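Local coordinates for transcriptional regulator (Aquifex aeolicus, PDB 2EH3), which probably binds DNA and regulates transcription as a dimeric, all-helical member of the TetR/AcrR family, at residues V10-F15 with T51-R56; F16-Q21 with V25-K30; D114-F119 with I137-L142; F122-K125 with K130-I133. All blocks are in the same frame, centred on the assembly; numbering follows the deposited sequence.

Interaction 1: residues V10-F15 with T51-R56; sequences VSKELF and TEIIER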
loop_
_atom_site.group_PDB
_atom_site.type_symbol
_atom_site.label_atom_id
_atom_site.label_comp_id
_atom_site.label_asym_id
_atom_site.label_seq_id
_atom_site.Cartn_x
_atom_site.Cartn_y
_atom_site.Cartn_z
ATOM N N VAL A 10 18.404 -13.154 -12.165
ATOM C CA VAL A 10 18.388 -14.162 -11.118
ATOM C C VAL A 10 17.976 -13.535 -9.784
ATOM O O VAL A 10 17.212 -14.136 -9.026
ATOM C CB VAL A 10 19.786 -14.824 -10.980
ATOM C CG1 VAL A 10 19.878 -15.639 -9.705
ATOM C CG2 VAL A 10 20.034 -15.744 -12.190
ATOM N N SER A 11 18.479 -12.330 -9.506
ATOM C CA SER A 11 18.193 -11.651 -8.226
ATOM C C SER A 11 16.716 -11.261 -8.156
ATOM O O SER A 11 16.080 -11.379 -7.104
ATOM C CB SER A 11 19.092 -10.409 -8.046
ATOM O OG SER A 11 20.476 -10.746 -8.085
ATOM N N LYS A 12 16.164 -10.801 -9.265
ATOM C CA LYS A 12 14.736 -10.445 -9.269
ATOM C C LYS A 12 13.922 -11.691 -8.978
ATOM O O LYS A 12 12.954 -11.649 -8.208
ATOM C CB LYS A 12 14.317 -9.845 -10.624
ATOM C CG LYS A 12 14.704 -8.397 -10.787
ATOM C CD LYS A 12 14.117 -7.775 -12.059
ATOM C CE LYS A 12 14.843 -8.259 -13.279
ATOM N NZ LYS A 12 14.676 -7.288 -14.418
ATOM N N GLU A 13 14.321 -12.815 -9.573
ATOM C CA GLU A 13 13.604 -14.058 -9.337
ATOM C C GLU A 13 13.677 -14.505 -7.879
ATOM O O GLU A 13 12.629 -14.799 -7.279
ATOM C CB GLU A 13 14.161 -15.176 -10.234
ATOM C CG GLU A 13 13.644 -15.104 -11.668
ATOM C CD GLU A 13 12.121 -15.059 -11.720
ATOM O OE1 GLU A 13 11.470 -15.820 -10.956
ATOM O OE2 GLU A 13 11.580 -14.270 -12.526
ATOM N N LEU A 14 14.881 -14.540 -7.311
ATOM C CA LEU A 14 15.021 -14.975 -5.926
ATOM C C LEU A 14 14.364 -14.007 -4.941
ATOM O O LEU A 14 13.723 -14.446 -4.002
ATOM C CB LEU A 14 16.495 -15.182 -5.546
ATOM C CG LEU A 14 17.132 -16.335 -6.313
ATOM C CD1 LEU A 14 18.553 -16.487 -5.832
ATOM C CD2 LEU A 14 16.316 -17.630 -6.122
ATOM N N PHE A 15 14.529 -12.695 -5.137
ATOM C CA PHE A 15 13.896 -11.738 -4.218
ATOM C C PHE A 15 12.369 -11.871 -4.287
ATOM O O PHE A 15 11.685 -11.739 -3.271
ATOM C CB PHE A 15 14.281 -10.295 -4.554
ATOM C CG PHE A 15 15.742 -9.965 -4.341
ATOM C CD1 PHE A 15 16.553 -10.736 -3.503
ATOM C CD2 PHE A 15 16.294 -8.843 -4.958
ATOM C CE1 PHE A 15 17.900 -10.376 -3.279
ATOM C CE2 PHE A 15 17.640 -8.480 -4.738
ATOM C CZ PHE A 15 18.437 -9.248 -3.894
ATOM N N THR A 51 19.016 -1.773 -5.363
ATOM C CA THR A 51 18.813 -0.392 -5.772
ATOM C C THR A 51 18.811 -0.329 -7.303
ATOM O O THR A 51 17.965 0.345 -7.883
ATOM C CB THR A 51 19.906 0.524 -5.165
ATOM O OG1 THR A 51 19.839 0.462 -3.730
ATOM C CG2 THR A 51 19.686 1.982 -5.573
ATOM N N GLU A 52 19.713 -1.066 -7.951
ATOM C CA GLU A 52 19.770 -1.071 -9.415
ATOM C C GLU A 52 18.531 -1.692 -10.042
ATOM O O GLU A 52 18.076 -1.242 -11.094
ATOM C CB GLU A 52 21.031 -1.796 -9.888
ATOM C CG GLU A 52 21.181 -1.889 -11.426
ATOM C CD GLU A 52 21.459 -0.555 -12.102
ATOM O OE1 GLU A 52 21.754 0.419 -11.388
ATOM O OE2 GLU A 52 21.397 -0.497 -13.356
ATOM N N ILE A 53 17.996 -2.737 -9.417
ATOM C CA ILE A 53 16.786 -3.403 -9.904
ATOM C C ILE A 53 15.657 -2.379 -9.953
ATOM O O ILE A 53 14.931 -2.280 -10.949
ATOM C CB ILE A 53 16.364 -4.573 -8.957
ATOM C CG1 ILE A 53 17.338 -5.740 -9.118
ATOM C CG2 ILE A 53 14.942 -5.026 -9.260
ATOM C CD1 ILE A 53 17.037 -6.896 -8.186
ATOM N N ILE A 54 15.514 -1.624 -8.868
ATOM C CA ILE A 54 14.475 -0.613 -8.803
ATOM C C ILE A 54 14.746 0.495 -9.802
ATOM O O ILE A 54 13.832 0.914 -10.540
ATOM C CB ILE A 54 14.381 -0.035 -7.371
ATOM C CG1 ILE A 54 14.036 -1.173 -6.391
ATOM C CG2 ILE A 54 13.339 1.104 -7.310
ATOM C CD1 ILE A 54 12.696 -1.881 -6.658
ATOM N N GLU A 55 15.996 0.952 -9.851
ATOM C CA GLU A 55 16.376 2.034 -10.756
ATOM C C GLU A 55 16.072 1.698 -12.216
ATOM O O GLU A 55 15.611 2.560 -12.985
ATOM C CB GLU A 55 17.858 2.351 -10.592
ATOM C CG GLU A 55 18.277 3.699 -11.142
ATOM C CD GLU A 55 17.777 4.857 -10.297
ATOM O OE1 GLU A 55 17.240 4.617 -9.191
ATOM O OE2 GLU A 55 17.934 6.013 -10.739
ATOM N N ARG A 56 16.321 0.456 -12.610
ATOM C CA ARG A 56 16.062 0.080 -13.991
ATOM C C ARG A 56 14.566 0.040 -14.310
ATOM O O ARG A 56 14.166 0.419 -15.415
ATOM C CB ARG A 56 16.744 -1.242 -14.316
ATOM C CG ARG A 56 18.237 -1.082 -14.427
ATOM C CD ARG A 56 18.880 -2.375 -14.872
ATOM N NE ARG A 56 20.312 -2.186 -15.055
ATOM C CZ ARG A 56 21.030 -2.810 -15.977
ATOM N NH1 ARG A 56 20.451 -3.673 -16.802
ATOM N NH2 ARG A 56 22.320 -2.553 -16.079
#

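Interaction 2: residues F16-Q21 with V25-K30; sequences FEKGYQ and VEEIVK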
loop_
_atom_site.group_PDB
_atom_site.type_symbol
_atom_site.label_atom_id
_atom_site.label_comp_id
_atom_site.label_asym_id
_atom_site.label_seq_id
_atom_site.Cartn_x
_atom_site.Cartn_y
_atom_site.Cartn_z
ATOM N N PHE A 16 11.825 -12.080 -5.488
ATOM C CA PHE A 16 10.385 -12.259 -5.665
ATOM C C PHE A 16 9.922 -13.505 -4.912
ATOM O O PHE A 16 8.938 -13.480 -4.163
ATOM C CB PHE A 16 10.051 -12.402 -7.160
ATOM C CG PHE A 16 8.613 -12.746 -7.441
ATOM C CD1 PHE A 16 7.606 -11.829 -7.192
ATOM C CD2 PHE A 16 8.272 -13.998 -7.943
ATOM C CE1 PHE A 16 6.272 -12.148 -7.437
ATOM C CE2 PHE A 16 6.952 -14.325 -8.194
ATOM C CZ PHE A 16 5.946 -13.400 -7.941
ATOM N N GLU A 17 10.666 -14.584 -5.084
ATOM C CA GLU A 17 10.330 -15.845 -4.428
ATOM C C GLU A 17 10.464 -15.855 -2.913
ATOM O O GLU A 17 9.589 -16.389 -2.227
ATOM C CB GLU A 17 11.183 -16.988 -4.999
ATOM C CG GLU A 17 10.800 -17.405 -6.422
ATOM C CD GLU A 17 9.357 -17.877 -6.541
ATOM O OE1 GLU A 17 8.928 -18.718 -5.728
ATOM O OE2 GLU A 17 8.651 -17.419 -7.463
ATOM N N LYS A 18 11.521 -15.257 -2.384
ATOM C CA LYS A 18 11.705 -15.334 -0.945
ATOM C C LYS A 18 12.219 -14.116 -0.210
ATOM O O LYS A 18 12.648 -14.207 0.944
ATOM C CB LYS A 18 12.553 -16.557 -0.636
ATOM C CG LYS A 18 13.970 -16.426 -1.123
ATOM C CD LYS A 18 14.451 -17.783 -1.555
ATOM C CE LYS A 18 15.960 -17.808 -1.732
ATOM N NZ LYS A 18 16.647 -17.670 -0.441
ATOM N N GLY A 19 12.166 -12.965 -0.881
ATOM C CA GLY A 19 12.560 -11.721 -0.240
ATOM C C GLY A 19 14.025 -11.340 -0.286
ATOM O O GLY A 19 14.890 -12.187 -0.458
ATOM N N TYR A 20 14.286 -10.045 -0.129
ATOM C CA TYR A 20 15.644 -9.506 -0.119
ATOM C C TYR A 20 16.447 -9.996 1.098
ATOM O O TYR A 20 17.547 -10.518 0.940
ATOM C CB TYR A 20 15.580 -7.979 -0.096
ATOM C CG TYR A 20 16.924 -7.317 0.044
ATOM C CD1 TYR A 20 17.742 -7.093 -1.086
ATOM C CD2 TYR A 20 17.366 -6.869 1.283
ATOM C CE1 TYR A 20 18.957 -6.420 -0.973
ATOM C CE2 TYR A 20 18.580 -6.211 1.404
ATOM C CZ TYR A 20 19.362 -5.984 0.280
ATOM O OH TYR A 20 20.538 -5.282 0.418
ATOM N N GLN A 21 15.891 -9.859 2.302
ATOM C CA GLN A 21 16.598 -10.296 3.504
ATOM C C GLN A 21 16.890 -11.791 3.510
ATOM O O GLN A 21 17.948 -12.228 3.996
ATOM C CB GLN A 21 15.800 -9.940 4.765
ATOM C CG GLN A 21 15.540 -8.439 4.969
ATOM C CD GLN A 21 16.805 -7.591 5.181
ATOM O OE1 GLN A 21 16.743 -6.355 5.173
ATOM N NE2 GLN A 21 17.942 -8.244 5.377
ATOM N N VAL A 25 23.982 -13.334 -1.355
ATOM C CA VAL A 25 24.779 -13.198 -2.559
ATOM C C VAL A 25 25.217 -14.605 -2.955
ATOM O O VAL A 25 25.260 -14.940 -4.138
ATOM C CB VAL A 25 25.989 -12.288 -2.292
ATOM C CG1 VAL A 25 26.989 -12.378 -3.450
ATOM C CG2 VAL A 25 25.498 -10.862 -2.096
ATOM N N GLU A 26 25.513 -15.447 -1.970
ATOM C CA GLU A 26 25.917 -16.800 -2.312
ATOM C C GLU A 26 24.835 -17.555 -3.103
ATOM O O GLU A 26 25.146 -18.242 -4.072
ATOM C CB GLU A 26 26.277 -17.589 -1.063
ATOM C CG GLU A 26 26.679 -19.017 -1.398
ATOM C CD GLU A 26 27.696 -19.081 -2.535
ATOM O OE1 GLU A 26 28.820 -18.546 -2.361
ATOM O OE2 GLU A 26 27.363 -19.657 -3.609
ATOM N N GLU A 27 23.571 -17.446 -2.700
ATOM C CA GLU A 27 22.490 -18.130 -3.412
ATOM C C GLU A 27 22.316 -17.583 -4.836
ATOM O O GLU A 27 22.019 -18.323 -5.775
ATOM C CB GLU A 27 21.174 -18.008 -2.641
ATOM C CG GLU A 27 21.216 -18.682 -1.283
ATOM C CD GLU A 27 19.974 -18.428 -0.444
ATOM O OE1 GLU A 27 19.450 -17.297 -0.460
ATOM O OE2 GLU A 27 19.533 -19.366 0.258
ATOM N N ILE A 28 22.474 -16.274 -4.971
ATOM C CA ILE A 28 22.350 -15.629 -6.272
ATOM C C ILE A 28 23.426 -16.128 -7.236
ATOM O O ILE A 28 23.115 -16.533 -8.367
ATOM C CB ILE A 28 22.463 -14.103 -6.120
ATOM C CG1 ILE A 28 21.197 -13.568 -5.432
ATOM C CG2 ILE A 28 22.623 -13.416 -7.501
ATOM C CD1 ILE A 28 21.350 -12.126 -4.927
ATOM N N VAL A 29 24.694 -16.097 -6.795
ATOM C CA VAL A 29 25.752 -16.521 -7.715
ATOM C C VAL A 29 25.693 -18.017 -8.007
ATOM O O VAL A 29 26.024 -18.440 -9.123
ATOM C CB VAL A 29 27.194 -16.086 -7.276
ATOM C CG1 VAL A 29 27.278 -14.546 -7.205
ATOM C CG2 VAL A 29 27.600 -16.734 -5.968
ATOM N N LYS A 30 25.246 -18.812 -7.033
ATOM C CA LYS A 30 25.091 -20.250 -7.250
ATOM C C LYS A 30 24.051 -20.475 -8.353
ATOM O O LYS A 30 24.281 -21.227 -9.294
ATOM C CB LYS A 30 24.608 -20.935 -5.973
ATOM C CG LYS A 30 24.586 -22.471 -6.037
ATOM C CD LYS A 30 24.004 -23.080 -4.746
ATOM C CE LYS A 30 22.471 -22.882 -4.659
ATOM N NZ LYS A 30 21.929 -22.430 -3.322
#

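Interaction 3: residues D114-F119 with I137-L142; sequences DAKRRF and IILGFL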
loop_
_atom_site.group_PDB
_atom_site.type_symbol
_atom_site.label_atom_id
_atom_site.label_comp_id
_atom_site.label_asym_id
_atom_site.label_seq_id
_atom_site.Cartn_x
_atom_site.Cartn_y
_atom_site.Cartn_z
ATOM N N ASP A 114 8.388 10.687 -7.528
ATOM C CA ASP A 114 8.858 11.066 -8.855
ATOM C C ASP A 114 7.821 10.739 -9.902
ATOM O O ASP A 114 7.566 11.549 -10.803
ATOM C CB ASP A 114 10.154 10.358 -9.239
ATOM C CG ASP A 114 10.690 10.839 -10.586
ATOM O OD1 ASP A 114 11.108 12.012 -10.674
ATOM O OD2 ASP A 114 10.668 10.061 -11.560
ATOM N N ALA A 115 7.218 9.557 -9.804
ATOM C CA ALA A 115 6.192 9.179 -10.768
ATOM C C ALA A 115 5.027 10.170 -10.649
ATOM O O ALA A 115 4.445 10.584 -11.661
ATOM C CB ALA A 115 5.698 7.755 -10.486
ATOM N N LYS A 116 4.680 10.538 -9.412
ATOM C CA LYS A 116 3.581 11.473 -9.190
ATOM C C LYS A 116 3.891 12.834 -9.810
ATOM O O LYS A 116 3.016 13.429 -10.454
ATOM C CB LYS A 116 3.312 11.645 -7.694
ATOM C CG LYS A 116 1.965 12.286 -7.410
ATOM C CD LYS A 116 1.583 12.107 -5.951
ATOM C CE LYS A 116 1.921 13.333 -5.124
ATOM N NZ LYS A 116 0.980 14.443 -5.406
ATOM N N ARG A 117 5.124 13.316 -9.628
ATOM C CA ARG A 117 5.513 14.605 -10.195
ATOM C C ARG A 117 5.399 14.571 -11.716
ATOM O O ARG A 117 4.885 15.515 -12.324
ATOM C CB ARG A 117 6.952 14.984 -9.814
ATOM C CG ARG A 117 7.135 15.459 -8.374
ATOM C CD ARG A 117 8.507 16.131 -8.180
ATOM N NE ARG A 117 9.637 15.250 -8.492
ATOM C CZ ARG A 117 10.153 14.360 -7.645
ATOM N NH1 ARG A 117 9.643 14.235 -6.430
ATOM N NH2 ARG A 117 11.174 13.597 -8.010
ATOM N N ARG A 118 5.854 13.481 -12.334
ATOM C CA ARG A 118 5.777 13.387 -13.786
ATOM C C ARG A 118 4.347 13.299 -14.289
ATOM O O ARG A 118 3.991 13.892 -15.318
ATOM C CB ARG A 118 6.572 12.177 -14.277
ATOM C CG ARG A 118 8.031 12.350 -14.036
ATOM C CD ARG A 118 8.789 11.110 -14.448
ATOM N NE ARG A 118 10.217 11.249 -14.163
ATOM C CZ ARG A 118 11.081 11.810 -15.005
ATOM N NH1 ARG A 118 10.658 12.278 -16.173
ATOM N NH2 ARG A 118 12.357 11.894 -14.676
ATOM N N PHE A 119 3.519 12.539 -13.585
ATOM C CA PHE A 119 2.146 12.413 -13.969
ATOM C C PHE A 119 1.458 13.776 -13.831
ATOM O O PHE A 119 0.658 14.188 -14.687
ATOM C CB PHE A 119 1.483 11.355 -13.085
ATOM C CG PHE A 119 0.085 11.036 -13.479
ATOM C CD1 PHE A 119 -0.305 10.990 -14.817
ATOM C CD2 PHE A 119 -0.857 10.754 -12.482
ATOM C CE1 PHE A 119 -1.615 10.665 -15.166
ATOM C CE2 PHE A 119 -2.157 10.430 -12.815
ATOM C CZ PHE A 119 -2.543 10.383 -14.155
ATOM N N ILE A 137 -5.887 10.862 -7.001
ATOM C CA ILE A 137 -6.964 9.912 -7.266
ATOM C C ILE A 137 -6.501 8.753 -8.150
ATOM O O ILE A 137 -6.695 7.571 -7.828
ATOM C CB ILE A 137 -8.132 10.579 -8.004
ATOM C CG1 ILE A 137 -8.812 11.634 -7.105
ATOM C CG2 ILE A 137 -9.133 9.501 -8.428
ATOM C CD1 ILE A 137 -9.773 12.558 -7.862
ATOM N N ILE A 138 -5.901 9.098 -9.276
ATOM C CA ILE A 138 -5.503 8.080 -10.229
ATOM C C ILE A 138 -4.374 7.202 -9.741
ATOM O O ILE A 138 -4.423 5.981 -9.924
ATOM C CB ILE A 138 -5.195 8.740 -11.575
ATOM C CG1 ILE A 138 -6.498 9.357 -12.103
ATOM C CG2 ILE A 138 -4.665 7.703 -12.574
ATOM C CD1 ILE A 138 -6.321 10.229 -13.341
ATOM N N LEU A 139 -3.359 7.771 -9.099
ATOM C CA LEU A 139 -2.302 6.912 -8.574
ATOM C C LEU A 139 -2.869 6.010 -7.483
ATOM O O LEU A 139 -2.491 4.846 -7.382
ATOM C CB LEU A 139 -1.143 7.731 -8.000
ATOM C CG LEU A 139 -0.220 8.380 -9.027
ATOM C CD1 LEU A 139 0.945 9.064 -8.294
ATOM C CD2 LEU A 139 0.327 7.334 -9.973
ATOM N N GLY A 140 -3.776 6.548 -6.672
ATOM C CA GLY A 140 -4.391 5.746 -5.626
ATOM C C GLY A 140 -5.175 4.584 -6.215
ATOM O O GLY A 140 -5.055 3.437 -5.770
ATOM N N PHE A 141 -5.945 4.880 -7.249
ATOM C CA PHE A 141 -6.757 3.867 -7.922
ATOM C C PHE A 141 -5.871 2.801 -8.568
ATOM O O PHE A 141 -6.136 1.604 -8.429
ATOM C CB PHE A 141 -7.641 4.604 -8.947
ATOM C CG PHE A 141 -8.446 3.713 -9.870
ATOM C CD1 PHE A 141 -9.160 2.611 -9.390
ATOM C CD2 PHE A 141 -8.536 4.036 -11.230
ATOM C CE1 PHE A 141 -9.967 1.842 -10.267
ATOM C CE2 PHE A 141 -9.333 3.285 -12.088
ATOM C CZ PHE A 141 -10.051 2.189 -11.600
ATOM N N LEU A 142 -4.813 3.224 -9.248
ATOM C CA LEU A 142 -3.920 2.264 -9.905
ATOM C C LEU A 142 -3.281 1.381 -8.841
ATOM O O LEU A 142 -3.193 0.159 -9.013
ATOM C CB LEU A 142 -2.868 3.020 -10.704
ATOM C CG LEU A 142 -1.849 2.238 -11.517
ATOM C CD1 LEU A 142 -2.559 1.370 -12.549
ATOM C CD2 LEU A 142 -0.916 3.247 -12.184
#

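Interaction 4: residues F122-K125 with K130-I133; sequences FLEK and KAEI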
loop_
_atom_site.group_PDB
_atom_site.type_symbol
_atom_site.label_atom_id
_atom_site.label_comp_id
_atom_site.label_asym_id
_atom_site.label_seq_id
_atom_site.Cartn_x
_atom_site.Cartn_y
_atom_site.Cartn_z
ATOM N N PHE A 122 2.322 16.045 -16.708
ATOM C CA PHE A 122 1.551 15.641 -17.889
ATOM C C PHE A 122 0.100 16.149 -17.805
ATOM O O PHE A 122 -0.478 16.674 -18.785
ATOM C CB PHE A 122 1.612 14.105 -17.995
ATOM C CG PHE A 122 0.596 13.509 -18.924
ATOM C CD1 PHE A 122 0.857 13.407 -20.299
ATOM C CD2 PHE A 122 -0.628 13.051 -18.436
ATOM C CE1 PHE A 122 -0.095 12.857 -21.148
ATOM C CE2 PHE A 122 -1.595 12.494 -19.286
ATOM C CZ PHE A 122 -1.317 12.401 -20.647
ATOM N N LEU A 123 -0.515 16.030 -16.635
ATOM C CA LEU A 123 -1.892 16.474 -16.489
ATOM C C LEU A 123 -2.072 17.981 -16.460
ATOM O O LEU A 123 -3.172 18.453 -16.715
ATOM C CB LEU A 123 -2.504 15.876 -15.230
ATOM C CG LEU A 123 -2.734 14.364 -15.287
ATOM C CD1 LEU A 123 -3.079 13.894 -13.898
ATOM C CD2 LEU A 123 -3.848 14.019 -16.281
ATOM N N GLU A 124 -1.009 18.738 -16.165
ATOM C CA GLU A 124 -1.149 20.205 -16.094
ATOM C C GLU A 124 -1.431 20.818 -17.449
ATOM O O GLU A 124 -1.985 21.921 -17.516
ATOM C CB GLU A 124 0.112 20.865 -15.505
ATOM C CG GLU A 124 0.347 20.693 -13.989
ATOM C CD GLU A 124 -0.612 21.493 -13.083
ATOM O OE1 GLU A 124 -1.189 22.525 -13.491
ATOM O OE2 GLU A 124 -0.734 21.059 -11.922
ATOM N N LYS A 125 -1.078 20.101 -18.516
ATOM C CA LYS A 125 -1.275 20.604 -19.858
ATOM C C LYS A 125 -2.737 20.864 -20.147
ATOM O O LYS A 125 -3.100 21.990 -20.499
ATOM C CB LYS A 125 -0.682 19.642 -20.893
ATOM C CG LYS A 125 0.810 19.401 -20.686
ATOM C CD LYS A 125 1.533 19.181 -22.013
ATOM C CE LYS A 125 3.032 18.997 -21.808
ATOM N NZ LYS A 125 3.691 20.223 -21.268
ATOM N N LYS A 130 -6.998 20.894 -11.972
ATOM C CA LYS A 130 -7.367 19.594 -11.389
ATOM C C LYS A 130 -6.202 18.592 -11.404
ATOM O O LYS A 130 -6.318 17.502 -10.861
ATOM C CB LYS A 130 -8.540 18.997 -12.152
ATOM C CG LYS A 130 -9.853 19.756 -11.990
ATOM C CD LYS A 130 -10.906 19.079 -12.902
ATOM C CE LYS A 130 -12.289 19.742 -12.838
ATOM N NZ LYS A 130 -13.019 19.425 -11.567
ATOM N N ALA A 131 -5.066 18.961 -11.991
ATOM C CA ALA A 131 -3.937 18.004 -12.084
ATOM C C ALA A 131 -3.450 17.414 -10.763
ATOM O O ALA A 131 -3.204 16.201 -10.640
ATOM C CB ALA A 131 -2.762 18.677 -12.845
ATOM N N GLU A 132 -3.307 18.267 -9.762
ATOM C CA GLU A 132 -2.870 17.837 -8.464
ATOM C C GLU A 132 -3.839 16.822 -7.850
ATOM O O GLU A 132 -3.407 15.776 -7.349
ATOM C CB GLU A 132 -2.722 19.064 -7.572
ATOM C CG GLU A 132 -1.534 19.951 -8.036
ATOM C CD GLU A 132 -1.868 21.048 -9.078
ATOM O OE1 GLU A 132 -2.897 21.029 -9.756
ATOM O OE2 GLU A 132 -1.012 21.947 -9.226
ATOM N N ILE A 133 -5.133 17.104 -7.935
ATOM C CA ILE A 133 -6.180 16.230 -7.397
ATOM C C ILE A 133 -6.238 14.913 -8.171
ATOM O O ILE A 133 -6.281 13.822 -7.589
ATOM C CB ILE A 133 -7.588 16.920 -7.510
ATOM C CG1 ILE A 133 -7.572 18.271 -6.790
ATOM C CG2 ILE A 133 -8.672 16.001 -6.949
ATOM C CD1 ILE A 133 -8.787 19.141 -7.041
#

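Interaction 1: residues V10-F15 with T51-R56
K12 and I53 mark the closest backbone approach, CA to CA 7.4 Å, where segments 10-15 and 51-56 pass nearly at right angles: 102° between their directions and 11.0 Å between their axes. This is the packing of the first helix of a TetR-type DNA-binding domain on helix 46-67, the long helix that in this family leads on into the C-terminal domain. Within 51-56, I53 alone meets 10-15. With CG1 beside the backbone N and the chain then extended (chi2 177°), its CD1 reaches out to three residues of the other helix. F15 offers the CD2-CE2 side of its ring, CE2 lying 3.8 Å from I53 CD1 in an oblique approach, while its ring also meets Y20 edge-to-face. K12 uses only its aliphatic stem: CG sits 3.7 Å from I53 CG2, the two side chains sliding past each other in opposite directions, and the bend at chi3 precedes the ammonium group, which pairs with E9. E52 and R56, one turn apart on their own helix, form a salt bridge, R56 NE donating to E52 OE2 in the guanidinium plane, and R56 also reaches E5 of the first helix. S11 adds its CB, 4.1 Å from I53 CD1, while its OG bonds back to I7 O.

Interaction 2: residues F16-Q21 with V25-K30
K18 and E27 are the nearest backbone pair, yet their CA atoms stand 11.4 Å apart, so the end of helix 3-18 and the start of helix 25-32 are joined here by long side chains alone. The bridge is one salt bridge: K18 NZ donates to E27 OE1 at 2.8 Å, with E27 OE2 farther off at 3.4 Å from the same nitrogen. The ammonium group comes in tilted, 38° out of the carboxylate plane. K18 starts with CG wedged between its own N and carbonyl carbon (chi1 68°), then bends at chi2 and chi4 to bring the nitrogen across; E27 is extended beyond CG and crosses it obliquely. NZ also bonds to G22 O, which ties the lysine to the connecting turn. E27 OE1 accepts a second bond from S24 N, the residue just before its helix, as in the glutamate half of a capping box. Were E27 an alanine, the K18 ammonium would probably lose its charged mate and S24 N its side-chain acceptor at the helix start. Next to K18, G19 takes a positive phi of 87°, a backbone shape in which a CB would press on the carbonyl O of K18. Together the pair spans, at the surface, the short turn between the first helix of the domain and helix 25-32, which opens the predicted DNA-binding helix-turn-helix of this TetR-type regulator.

Interaction 3: residues D114-F119 with I137-L142
F119 turns its ring edge to I138: CE2 lies 3.7 Å from I138 CB, near the ring plane, and CZ is 3.8 Å from I138 CG2, the two side chains crossing at about a right angle. F119 CD2 also lies 4.2 Å from L139 CG, which approaches the ring obliquely. With chi1 at -174°, CG lies opposite the backbone N and the ring is carried toward helix 131-152. L139 points its CD1 at the K116 stem, where the 3.5 Å to K116 CG is tighter than usual for carbons; the lysine's end then leads away. One step out, L77 touches both F119 and I138, F119 also touches F65, and Q144 of the second subunit packs on K116 and L139. Replacing F119 by an alanine would probably open a gap against I138 and L139 and leave L77 and F65 without their shared neighbour. D114 OD2 accepts R118 NE at 2.9 Å and 162°, and also bonds H58. The segments run 132° apart, axes 11.2 Å from each other, in the C-terminal domain of a TetR-type fold. Side-chain carbons alone meet, so shape and burial hold the helices here, while the charge of D114 is met on its own helix by R118 and, weakly, by R117.

Interaction 4: residues F122-K125 with K130-I133
L123 and A131 bring the two backbones closest, CA to CA 5.1 Å, where helix 105-126 nears its end and helix 131-152 begins. L123 presses its CB on A131 CB at 3.7 Å, and its CD1 comes within 4.0 Å of A131 O. The small methyl of A131 is consistent with so close an approach. P73 touches the L123 side chain as well, so L123 also meets helix 73-86. Such a tight link between two consecutive helices forms a helical hairpin in the C-terminal domain of this TetR-type protein, and the turn lies near the second subunit, whose L170 and G167 pack on K130 and I133. One residue on, E124 starts with CG beside its backbone N (chi1 -73°) and bends at chi2, which brings its carboxylate to the alanine: OE2 is 3.3 Å from A131 CB. The same oxygen then meets the carboxylate of E132, 2.9 Å from E132 OE2 and 3.1 Å from E132 OE1. E132 points its CB away from the first segment, but a bend at chi2 (90°) swings its end back. The two carboxylate planes stand 81° apart, one oxygen of E124 facing both oxygens of E132. All three atoms are acceptors if both groups are ionised, so this closeness is consistent with a raised proton affinity in the pair, with a proton possibly held between E124 and E132.

The four contacts fall into two pairs at opposite sides of the chain's centre. Interactions 1 and 2, centres 10 Å apart, share helix 3-18 and touch directly: I28, inside the predicted helix-turn-helix, lies against S11 (S11 OG to I28 CG2, 3.5 Å), joining that motif to the interhelix packing. Interactions 3 and 4 also lie 10 Å apart, on the same two helices, with interaction 4 at the hairpin end; both touch the second subunit. The side chains of F119 and L123 are each about 11 Å from that of E75, and that of I138 about 11 Å from that of E78, both magnesium ligands. Interactions 2 and 4 are about 41 Å apart between centres.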